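Local coordinates for monovalent Na+/H+ antiporter subunit A (Dietzia sp. DQ12-45-1b, PDB 7D3U), which probably exchanges sodium ions for protons across the cell membrane as the large antiporter-like subunit of the bacterial Mrp complex, at residues V585-P597 against A699-D711. Residues are numbered along the deposited sequence; the frame is centred on the assembly and turned at random.
Sequences VVAVRPEPEVGSP and AVWAMTGRRELSD. With LMT (dodecyl-beta-D-maltoside), chain C; LMT (dodecyl-beta-D-maltoside), chain R; LMT (dodecyl-beta-D-maltoside), chain D.
Two loops meet here, probably at the membrane surface, each leaving the end of a predicted transmembrane helix: one runs on from helix 571-587, the other is the chain beyond helix 682-701. Arg706 carries much of the contact. Its guanidinium lies between Pro590, whose CB packs over one face 3.7 Å from NH2, and the carboxylate end of Glu593, offset toward the rim of the other face. Glu593 OE1 is 4.2 Å from Arg706 NH1 but well out of the guanidinium plane, so the two probably attract by charge without a salt bridge; the carboxylate and guanidinium planes are 21° apart. CG sits anti to the carbonyl carbon (chi1 -39°) and the chain bends at chi2 (-65°), a fold that brings NH2 back to the end of the preceding helix, where it donates to Trp701 O at 2.9 Å. Meanwhile NH1 comes 2.6 Å from Glu591 O. Were this arginine an alanine, the space between Pro590 and Glu593 would probably open, and that carboxylate would be likely to lose its nearby positive charge and Trp701 O this donor.

Further along, backbone takes over: Val594 N donates to Gly705 O at 3.0 Å, and Glu593 CA adds a CA-H...O contact to the same oxygen. Gly705 is the centre of an inverse gamma turn. Beyond it Val594 sets CG2 against the backbone of Arg706 and Arg707. Nearer the helices the packing is apolar, with Val588 CG2 3.6 Å from Met703 CE, the two side chains crossing at about a right angle, and Pro590 CB against Ala702 CB.

Detergent chains lie beside the helix ends, C1 of one (chain D) over a face of the Trp701 ring, while subunits C and D pack around the loops. This is loop-to-loop packing at the ends of two helices of the membrane bundle.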
ATOM      1  N   VAL B 585     -17.986  22.734  -2.290  1.00 73.65           N
ATOM      2  CA  VAL B 585     -18.336  24.144  -2.455  1.00 73.65           C
ATOM      3  C   VAL B 585     -19.845  24.303  -2.579  1.00 73.65           C
ATOM      4  O   VAL B 585     -20.451  25.176  -1.947  1.00 73.65           O
ATOM      5  CB  VAL B 585     -17.599  24.744  -3.665  1.00 73.65           C
ATOM      6  CG1 VAL B 585     -18.340  25.957  -4.194  1.00 73.65           C
ATOM      7  CG2 VAL B 585     -16.179  25.121  -3.280  1.00 73.65           C
ATOM      8  N   VAL B 586     -20.477  23.453  -3.390  1.00 73.45           N
ATOM      9  CA  VAL B 586     -21.935  23.453  -3.480  1.00 73.45           C
ATOM     10  C   VAL B 586     -22.586  22.633  -2.382  1.00 73.45           C
ATOM     11  O   VAL B 586     -23.800  22.746  -2.175  1.00 73.45           O
ATOM     12  CB  VAL B 586     -22.405  22.926  -4.847  1.00 73.45           C
ATOM     13  CG1 VAL B 586     -22.342  24.029  -5.886  1.00 73.45           C
ATOM     14  CG2 VAL B 586     -21.557  21.744  -5.276  1.00 73.45           C
ATOM     15  N   ALA B 587     -21.816  21.812  -1.668  1.00 76.57           N
ATOM     16  CA  ALA B 587     -22.368  20.952  -0.630  1.00 76.57           C
ATOM     17  C   ALA B 587     -22.510  21.652   0.715  1.00 76.57           C
ATOM     18  O   ALA B 587     -23.538  21.503   1.383  1.00 76.57           O
ATOM     19  CB  ALA B 587     -21.493  19.707  -0.467  1.00 76.57           C
ATOM     20  N   VAL B 588     -21.501  22.412   1.128  1.00 78.48           N
ATOM     21  CA  VAL B 588     -21.430  22.944   2.483  1.00 78.48           C
ATOM     22  C   VAL B 588     -22.230  24.234   2.575  1.00 78.48           C
ATOM     23  O   VAL B 588     -22.060  25.145   1.757  1.00 78.48           O
ATOM     24  CB  VAL B 588     -19.972  23.178   2.905  1.00 78.48           C
ATOM     25  CG1 VAL B 588     -19.913  23.712   4.322  1.00 78.48           C
ATOM     26  CG2 VAL B 588     -19.183  21.895   2.795  1.00 78.48           C
ATOM     27  N   ARG B 589     -23.104  24.309   3.576  1.00 84.36           N
ATOM     28  CA  ARG B 589     -23.774  25.543   3.963  1.00 84.36           C
ATOM     29  C   ARG B 589     -23.337  25.881   5.380  1.00 84.36           C
ATOM     30  O   ARG B 589     -23.639  25.118   6.313  1.00 84.36           O
ATOM     31  CB  ARG B 589     -25.295  25.401   3.889  1.00 84.36           C
ATOM     32  CG  ARG B 589     -25.850  25.369   2.476  1.00 84.36           C
ATOM     33  CD  ARG B 589     -26.010  26.772   1.913  1.00 84.36           C
ATOM     34  NE  ARG B 589     -27.296  27.366   2.267  1.00 84.36           N
ATOM     35  CZ  ARG B 589     -27.491  28.158   3.316  1.00 84.36           C
ATOM     36  NH1 ARG B 589     -26.482  28.456   4.122  1.00 84.36           N
ATOM     37  NH2 ARG B 589     -28.696  28.653   3.561  1.00 84.36           N
ATOM     38  N   PRO B 590     -22.634  26.987   5.600  1.00 83.61           N
ATOM     39  CA  PRO B 590     -22.069  27.250   6.924  1.00 83.61           C
ATOM     40  C   PRO B 590     -23.085  27.839   7.887  1.00 83.61           C
ATOM     41  O   PRO B 590     -23.984  28.594   7.509  1.00 83.61           O
ATOM     42  CB  PRO B 590     -20.949  28.252   6.628  1.00 83.61           C
ATOM     43  CG  PRO B 590     -21.444  28.995   5.440  1.00 83.61           C
ATOM     44  CD  PRO B 590     -22.257  28.022   4.623  1.00 83.61           C
ATOM     45  N   GLU B 591     -22.923  27.479   9.155  1.00 85.52           N
ATOM     46  CA  GLU B 591     -23.740  28.018  10.228  1.00 85.52           C
ATOM     47  C   GLU B 591     -23.255  29.414  10.607  1.00 85.52           C
ATOM     48  O   GLU B 591     -22.144  29.812  10.251  1.00 85.52           O
ATOM     49  CB  GLU B 591     -23.687  27.087  11.435  1.00 85.52           C
ATOM     50  CG  GLU B 591     -24.529  25.834  11.287  1.00 85.52           C
ATOM     51  CD  GLU B 591     -24.560  24.999  12.550  1.00 85.52           C
ATOM     52  OE1 GLU B 591     -23.502  24.458  12.934  1.00 85.52           O
ATOM     53  OE2 GLU B 591     -25.642  24.883  13.163  1.00 85.52           O
ATOM     54  N   PRO B 592     -24.080  30.191  11.311  1.00 87.15           N
ATOM     55  CA  PRO B 592     -23.630  31.517  11.751  1.00 87.15           C
ATOM     56  C   PRO B 592     -22.428  31.419  12.678  1.00 87.15           C
ATOM     57  O   PRO B 592     -22.300  30.488  13.476  1.00 87.15           O
ATOM     58  CB  PRO B 592     -24.853  32.085  12.478  1.00 87.15           C
ATOM     59  CG  PRO B 592     -26.008  31.360  11.885  1.00 87.15           C
ATOM     60  CD  PRO B 592     -25.509  29.977  11.592  1.00 87.15           C
ATOM     61  N   GLU B 593     -21.542  32.403  12.562  1.00 85.73           N
ATOM     62  CA  GLU B 593     -20.297  32.402  13.311  1.00 85.73           C
ATOM     63  C   GLU B 593     -20.554  32.682  14.789  1.00 85.73           C
ATOM     64  O   GLU B 593     -21.534  33.328  15.168  1.00 85.73           O
ATOM     65  CB  GLU B 593     -19.336  33.442  12.734  1.00 85.73           C
ATOM     66  CG  GLU B 593     -17.874  33.041  12.779  1.00 85.73           C
ATOM     67  CD  GLU B 593     -17.110  33.526  11.564  1.00 85.73           C
ATOM     68  OE1 GLU B 593     -17.670  34.332  10.792  1.00 85.73           O
ATOM     69  OE2 GLU B 593     -15.954  33.099  11.374  1.00 85.73           O
ATOM     70  N   VAL B 594     -19.650  32.186  15.628  1.00 84.00           N
ATOM     71  CA  VAL B 594     -19.704  32.397  17.069  1.00 84.00           C
ATOM     72  C   VAL B 594     -18.594  33.370  17.436  1.00 84.00           C
ATOM     73  O   VAL B 594     -17.410  33.072  17.243  1.00 84.00           O
ATOM     74  CB  VAL B 594     -19.559  31.079  17.843  1.00 84.00           C
ATOM     75  CG1 VAL B 594     -19.250  31.354  19.302  1.00 84.00           C
ATOM     76  CG2 VAL B 594     -20.824  30.251  17.715  1.00 84.00           C
ATOM     77  N   GLY B 595     -18.975  34.526  17.970  1.00 87.02           N
ATOM     78  CA  GLY B 595     -17.983  35.548  18.267  1.00 87.02           C
ATOM     79  C   GLY B 595     -17.357  36.059  16.985  1.00 87.02           C
ATOM     80  O   GLY B 595     -18.050  36.372  16.011  1.00 87.02           O
ATOM     81  N   SER B 596     -16.032  36.149  16.979  1.00 86.55           N
ATOM     82  CA  SER B 596     -15.293  36.523  15.781  1.00 86.55           C
ATOM     83  C   SER B 596     -13.880  35.962  15.865  1.00 86.55           C
ATOM     84  O   SER B 596     -13.099  36.374  16.730  1.00 86.55           O
ATOM     85  CB  SER B 596     -15.262  38.041  15.614  1.00 86.55           C
ATOM     86  OG  SER B 596     -14.507  38.411  14.476  1.00 86.55           O
ATOM     87  N   PRO B 597     -13.511  35.024  14.991  1.00 84.22           N
ATOM     88  CA  PRO B 597     -12.187  34.398  15.071  1.00 84.22           C
ATOM     89  C   PRO B 597     -11.048  35.241  14.519  1.00 84.22           C
ATOM     90  O   PRO B 597      -9.952  34.706  14.328  1.00 84.22           O
ATOM     91  CB  PRO B 597     -12.370  33.125  14.232  1.00 84.22           C
ATOM     92  CG  PRO B 597     -13.409  33.485  13.246  1.00 84.22           C
ATOM     93  CD  PRO B 597     -14.360  34.397  13.964  1.00 84.22           C
ATOM     94  N   ALA B 699     -12.671  25.842   3.126  1.00 73.24           N
ATOM     95  CA  ALA B 699     -12.988  24.766   4.059  1.00 73.24           C
ATOM     96  C   ALA B 699     -12.758  25.204   5.498  1.00 73.24           C
ATOM     97  O   ALA B 699     -13.620  25.011   6.363  1.00 73.24           O
ATOM     98  CB  ALA B 699     -12.157  23.527   3.733  1.00 73.24           C
ATOM     99  N   VAL B 700     -11.599  25.802   5.774  1.00 72.41           N
ATOM    100  CA  VAL B 700     -11.312  26.254   7.132  1.00 72.41           C
ATOM    101  C   VAL B 700     -12.148  27.469   7.513  1.00 72.41           C
ATOM    102  O   VAL B 700     -12.355  27.727   8.703  1.00 72.41           O
ATOM    103  CB  VAL B 700      -9.806  26.534   7.283  1.00 72.41           C
ATOM    104  CG1 VAL B 700      -9.453  26.851   8.723  1.00 72.41           C
ATOM    105  CG2 VAL B 700      -9.014  25.336   6.815  1.00 72.41           C
ATOM    106  N   TRP B 701     -12.658  28.221   6.539  1.00 74.62           N
ATOM    107  CA  TRP B 701     -13.493  29.366   6.876  1.00 74.62           C
ATOM    108  C   TRP B 701     -14.930  28.964   7.169  1.00 74.62           C
ATOM    109  O   TRP B 701     -15.601  29.624   7.968  1.00 74.62           O
ATOM    110  CB  TRP B 701     -13.472  30.390   5.744  1.00 74.62           C
ATOM    111  CG  TRP B 701     -14.340  31.574   6.003  1.00 74.62           C
ATOM    112  CD1 TRP B 701     -14.037  32.657   6.768  1.00 74.62           C
ATOM    113  CD2 TRP B 701     -15.663  31.792   5.504  1.00 74.62           C
ATOM    114  NE1 TRP B 701     -15.086  33.542   6.774  1.00 74.62           N
ATOM    115  CE2 TRP B 701     -16.097  33.033   6.006  1.00 74.62           C
ATOM    116  CE3 TRP B 701     -16.522  31.059   4.681  1.00 74.62           C
ATOM    117  CZ2 TRP B 701     -17.352  33.558   5.711  1.00 74.62           C
ATOM    118  CZ3 TRP B 701     -17.768  31.582   4.390  1.00 74.62           C
ATOM    119  CH2 TRP B 701     -18.172  32.819   4.903  1.00 74.62           C
ATOM    120  N   ALA B 702     -15.417  27.896   6.544  1.00 75.27           N
ATOM    121  CA  ALA B 702     -16.816  27.512   6.650  1.00 75.27           C
ATOM    122  C   ALA B 702     -17.045  26.326   7.573  1.00 75.27           C
ATOM    123  O   ALA B 702     -18.131  25.740   7.546  1.00 75.27           O
ATOM    124  CB  ALA B 702     -17.380  27.204   5.263  1.00 75.27           C
ATOM    125  N   MET B 703     -16.057  25.946   8.387  1.00 75.29           N
ATOM    126  CA  MET B 703     -16.209  24.745   9.198  1.00 75.29           C
ATOM    127  C   MET B 703     -15.650  24.851  10.613  1.00 75.29           C
ATOM    128  O   MET B 703     -15.681  23.851  11.341  1.00 75.29           O
ATOM    129  CB  MET B 703     -15.549  23.553   8.499  1.00 75.29           C
ATOM    130  CG  MET B 703     -16.338  22.992   7.336  1.00 75.29           C
ATOM    131  SD  MET B 703     -15.637  21.450   6.738  1.00 75.29           S
ATOM    132  CE  MET B 703     -16.600  21.204   5.253  1.00 75.29           C
ATOM    133  N   THR B 704     -15.143  26.005  11.041  1.00 77.38           N
ATOM    134  CA  THR B 704     -14.431  26.067  12.314  1.00 77.38           C
ATOM    135  C   THR B 704     -15.131  26.921  13.361  1.00 77.38           C
ATOM    136  O   THR B 704     -15.422  26.425  14.453  1.00 77.38           O
ATOM    137  CB  THR B 704     -13.003  26.569  12.081  1.00 77.38           C
ATOM    138  OG1 THR B 704     -13.040  27.927  11.626  1.00 77.38           O
ATOM    139  CG2 THR B 704     -12.295  25.693  11.059  1.00 77.38           C
ATOM    140  N   GLY B 705     -15.408  28.189  13.075  1.00 79.83           N
ATOM    141  CA  GLY B 705     -15.944  29.064  14.100  1.00 79.83           C
ATOM    142  C   GLY B 705     -17.455  29.080  14.161  1.00 79.83           C
ATOM    143  O   GLY B 705     -18.065  30.152  14.143  1.00 79.83           O
ATOM    144  N   ARG B 706     -18.076  27.905  14.243  1.00 79.43           N
ATOM    145  CA  ARG B 706     -19.524  27.802  14.172  1.00 79.43           C
ATOM    146  C   ARG B 706     -20.152  27.113  15.374  1.00 79.43           C
ATOM    147  O   ARG B 706     -21.375  26.930  15.391  1.00 79.43           O
ATOM    148  CB  ARG B 706     -19.936  27.067  12.890  1.00 79.43           C
ATOM    149  CG  ARG B 706     -19.089  27.421  11.678  1.00 79.43           C
ATOM    150  CD  ARG B 706     -19.275  28.873  11.277  1.00 79.43           C
ATOM    151  NE  ARG B 706     -18.641  29.177   9.999  1.00 79.43           N
ATOM    152  CZ  ARG B 706     -18.973  30.207   9.229  1.00 79.43           C
ATOM    153  NH1 ARG B 706     -19.935  31.035   9.607  1.00 79.43           N
ATOM    154  NH2 ARG B 706     -18.344  30.410   8.083  1.00 79.43           N
ATOM    155  N   ARG B 707     -19.368  26.723  16.374  1.00 78.23           N
ATOM    156  CA  ARG B 707     -19.890  26.072  17.564  1.00 78.23           C
ATOM    157  C   ARG B 707     -19.269  26.700  18.802  1.00 78.23           C
ATOM    158  O   ARG B 707     -18.157  27.233  18.755  1.00 78.23           O
ATOM    159  CB  ARG B 707     -19.620  24.566  17.545  1.00 78.23           C
ATOM    160  CG  ARG B 707     -18.154  24.204  17.603  1.00 78.23           C
ATOM    161  CD  ARG B 707     -17.965  22.705  17.532  1.00 78.23           C
ATOM    162  NE  ARG B 707     -16.557  22.332  17.610  1.00 78.23           N
ATOM    163  CZ  ARG B 707     -15.900  22.116  18.743  1.00 78.23           C
ATOM    164  NH1 ARG B 707     -14.621  21.774  18.708  1.00 78.23           N
ATOM    165  NH2 ARG B 707     -16.514  22.252  19.909  1.00 78.23           N
ATOM    166  N   GLU B 708     -20.004  26.637  19.912  1.00 81.35           N
ATOM    167  CA  GLU B 708     -19.588  27.298  21.142  1.00 81.35           C
ATOM    168  C   GLU B 708     -18.282  26.729  21.680  1.00 81.35           C
ATOM    169  O   GLU B 708     -17.259  27.420  21.701  1.00 81.35           O
ATOM    170  CB  GLU B 708     -20.684  27.172  22.202  1.00 81.35           C
ATOM    171  CG  GLU B 708     -21.878  28.081  21.974  1.00 81.35           C
ATOM    172  CD  GLU B 708     -21.679  29.463  22.564  1.00 81.35           C
ATOM    173  OE1 GLU B 708     -22.116  29.688  23.712  1.00 81.35           O
ATOM    174  OE2 GLU B 708     -21.087  30.322  21.881  1.00 81.35           O
ATOM    175  N   LEU B 709     -18.306  25.463  22.096  1.00 79.52           N
ATOM    176  CA  LEU B 709     -17.135  24.804  22.658  1.00 79.52           C
ATOM    177  C   LEU B 709     -17.395  23.311  22.791  1.00 79.52           C
ATOM    178  O   LEU B 709     -18.461  22.904  23.263  1.00 79.52           O
ATOM    179  CB  LEU B 709     -16.767  25.402  24.018  1.00 79.52           C
ATOM    180  CG  LEU B 709     -15.455  24.909  24.630  1.00 79.52           C
ATOM    181  CD1 LEU B 709     -14.297  25.184  23.696  1.00 79.52           C
ATOM    182  CD2 LEU B 709     -15.210  25.556  25.980  1.00 79.52           C
ATOM    183  N   SER B 710     -16.436  22.491  22.368  1.00 79.98           N
ATOM    184  CA  SER B 710     -16.591  21.047  22.462  1.00 79.98           C
ATOM    185  C   SER B 710     -16.831  20.622  23.904  1.00 79.98           C
ATOM    186  O   SER B 710     -16.255  21.184  24.839  1.00 79.98           O
ATOM    187  CB  SER B 710     -15.349  20.351  21.913  1.00 79.98           C
ATOM    188  OG  SER B 710     -14.208  20.652  22.695  1.00 79.98           O
ATOM    189  N   ASP B 711     -17.697  19.622  24.081  1.00 81.69           N
ATOM    190  CA  ASP B 711     -17.986  19.131  25.424  1.00 81.69           C
ATOM    191  C   ASP B 711     -16.741  18.552  26.079  1.00 81.69           C
ATOM    192  O   ASP B 711     -16.534  18.714  27.288  1.00 81.69           O
ATOM    193  CB  ASP B 711     -19.103  18.091  25.374  1.00 81.69           C
ATOM    194  CG  ASP B 711     -20.398  18.603  25.969  1.00 81.69           C
ATOM    195  OD1 ASP B 711     -20.381  19.694  26.577  1.00 81.69           O
ATOM    196  OD2 ASP B 711     -21.432  17.917  25.830  1.00 81.69           O
TER
HETATM  197  C1  LMT C1212     -18.188  29.513   1.568  1.00 71.30           C
HETATM  198  C2  LMT C1212     -19.138  28.368   1.417  1.00 71.30           C
HETATM  199  C3  LMT C1212     -18.636  27.195   0.647  1.00 71.30           C
HETATM  200  C4  LMT C1212     -17.543  26.557   1.461  1.00 71.30           C
HETATM  201  C5  LMT C1212     -16.770  25.605   0.616  1.00 71.30           C
HETATM  202  C6  LMT C1212     -16.059  24.577   1.426  1.00 71.30           C
HETATM  203  C7  LMT C1212     -15.372  23.611   0.509  1.00 71.30           C
HETATM  204  C8  LMT C1212     -14.676  22.581   1.323  1.00 71.30           C
HETATM  205  C9  LMT C1212     -13.817  21.655   0.529  1.00 71.30           C
HETATM  206  C10 LMT C1212     -13.209  20.672   1.488  1.00 71.30           C
HETATM  207  C11 LMT C1212     -12.138  19.859   0.834  1.00 71.30           C
HETATM  208  C12 LMT C1212     -10.869  20.628   0.685  1.00 71.30           C
HETATM  209  C1B LMT R1201     -28.557  18.490  -1.751  1.00 82.06           C
HETATM  210  C2B LMT R1201     -28.252  19.640  -2.731  1.00 82.06           C
HETATM  211  C3B LMT R1201     -29.522  20.455  -3.035  1.00 82.06           C
HETATM  212  C4B LMT R1201     -30.787  19.621  -2.732  1.00 82.06           C
HETATM  213  C5B LMT R1201     -30.748  19.252  -1.236  1.00 82.06           C
HETATM  214  C6B LMT R1201     -31.747  18.137  -0.947  1.00 82.06           C
HETATM  215  O1B LMT R1201     -27.373  18.049  -1.173  1.00 82.06           O
HETATM  216  O2B LMT R1201     -27.301  20.428  -2.137  1.00 82.06           O
HETATM  217  O3B LMT R1201     -29.513  20.945  -4.313  1.00 82.06           O
HETATM  218  O4' LMT R1201     -31.925  20.345  -3.001  1.00 82.06           O
HETATM  219  O5B LMT R1201     -29.459  18.900  -0.766  1.00 82.06           O
HETATM  220  O6B LMT R1201     -31.792  17.883   0.399  1.00 82.06           O
HETATM  221  C1' LMT R1201     -24.280  17.022  -0.275  1.00 82.06           C
HETATM  222  C2' LMT R1201     -24.512  18.033  -1.408  1.00 82.06           C
HETATM  223  C3' LMT R1201     -25.464  17.411  -2.447  1.00 82.06           C
HETATM  224  C4' LMT R1201     -26.746  16.930  -1.755  1.00 82.06           C
HETATM  225  C5' LMT R1201     -26.289  15.995  -0.611  1.00 82.06           C
HETATM  226  C6' LMT R1201     -26.980  14.659  -0.580  1.00 82.06           C
HETATM  227  O1' LMT R1201     -22.944  16.784  -0.115  1.00 82.06           O
HETATM  228  O2' LMT R1201     -25.127  19.133  -0.873  1.00 82.06           O
HETATM  229  O3' LMT R1201     -24.857  16.369  -3.070  1.00 82.06           O
HETATM  230  O5' LMT R1201     -24.901  15.805  -0.639  1.00 82.06           O
HETATM  231  O6' LMT R1201     -27.611  14.528  -1.789  1.00 82.06           O
HETATM  232  C1  LMT R1201     -22.481  15.549  -0.597  1.00 82.06           C
HETATM  233  C2  LMT R1201     -21.454  15.119   0.404  1.00 82.06           C
HETATM  234  C3  LMT R1201     -20.331  14.288  -0.118  1.00 82.06           C
HETATM  235  C4  LMT R1201     -20.212  13.085   0.774  1.00 82.06           C
HETATM  236  C5  LMT R1201     -19.309  12.079   0.152  1.00 82.06           C
HETATM  237  C6  LMT R1201     -19.493  10.722   0.734  1.00 82.06           C
HETATM  238  C7  LMT R1201     -18.575   9.759   0.050  1.00 82.06           C
HETATM  239  C8  LMT R1201     -18.779   8.402   0.616  1.00 82.06           C
HETATM  240  C9  LMT R1201     -17.919   7.357  -0.009  1.00 82.06           C
HETATM  241  C10 LMT R1201     -18.175   6.069   0.717  1.00 82.06           C
HETATM  242  C11 LMT R1201     -18.900   5.088  -0.145  1.00 82.06           C
HETATM  243  C12 LMT R1201     -18.244   3.751  -0.121  1.00 82.06           C
HETATM  244  C1  LMT D1213     -14.275  32.636   2.319  1.00 72.94           C
HETATM  245  C2  LMT D1213     -12.797  32.629   2.562  1.00 72.94           C
HETATM  246  C3  LMT D1213     -11.942  32.194   1.421  1.00 72.94           C
HETATM  247  C4  LMT D1213     -10.525  32.109   1.923  1.00 72.94           C
HETATM  248  C5  LMT D1213      -9.576  32.434   0.824  1.00 72.94           C
HETATM  249  C6  LMT D1213      -8.229  31.836   1.046  1.00 72.94           C
HETATM  250  C7  LMT D1213      -7.220  32.551   0.200  1.00 72.94           C
HETATM  251  C8  LMT D1213      -6.185  31.579  -0.245  1.00 72.94           C
HETATM  252  C9  LMT D1213      -5.251  32.115  -1.278  1.00 72.94           C
HETATM  253  C10 LMT D1213      -4.786  30.954  -2.108  1.00 72.94           C
HETATM  254  C11 LMT D1213      -3.491  31.253  -2.793  1.00 72.94           C
HETATM  255  C12 LMT D1213      -3.576  32.489  -3.621  1.00 72.94           C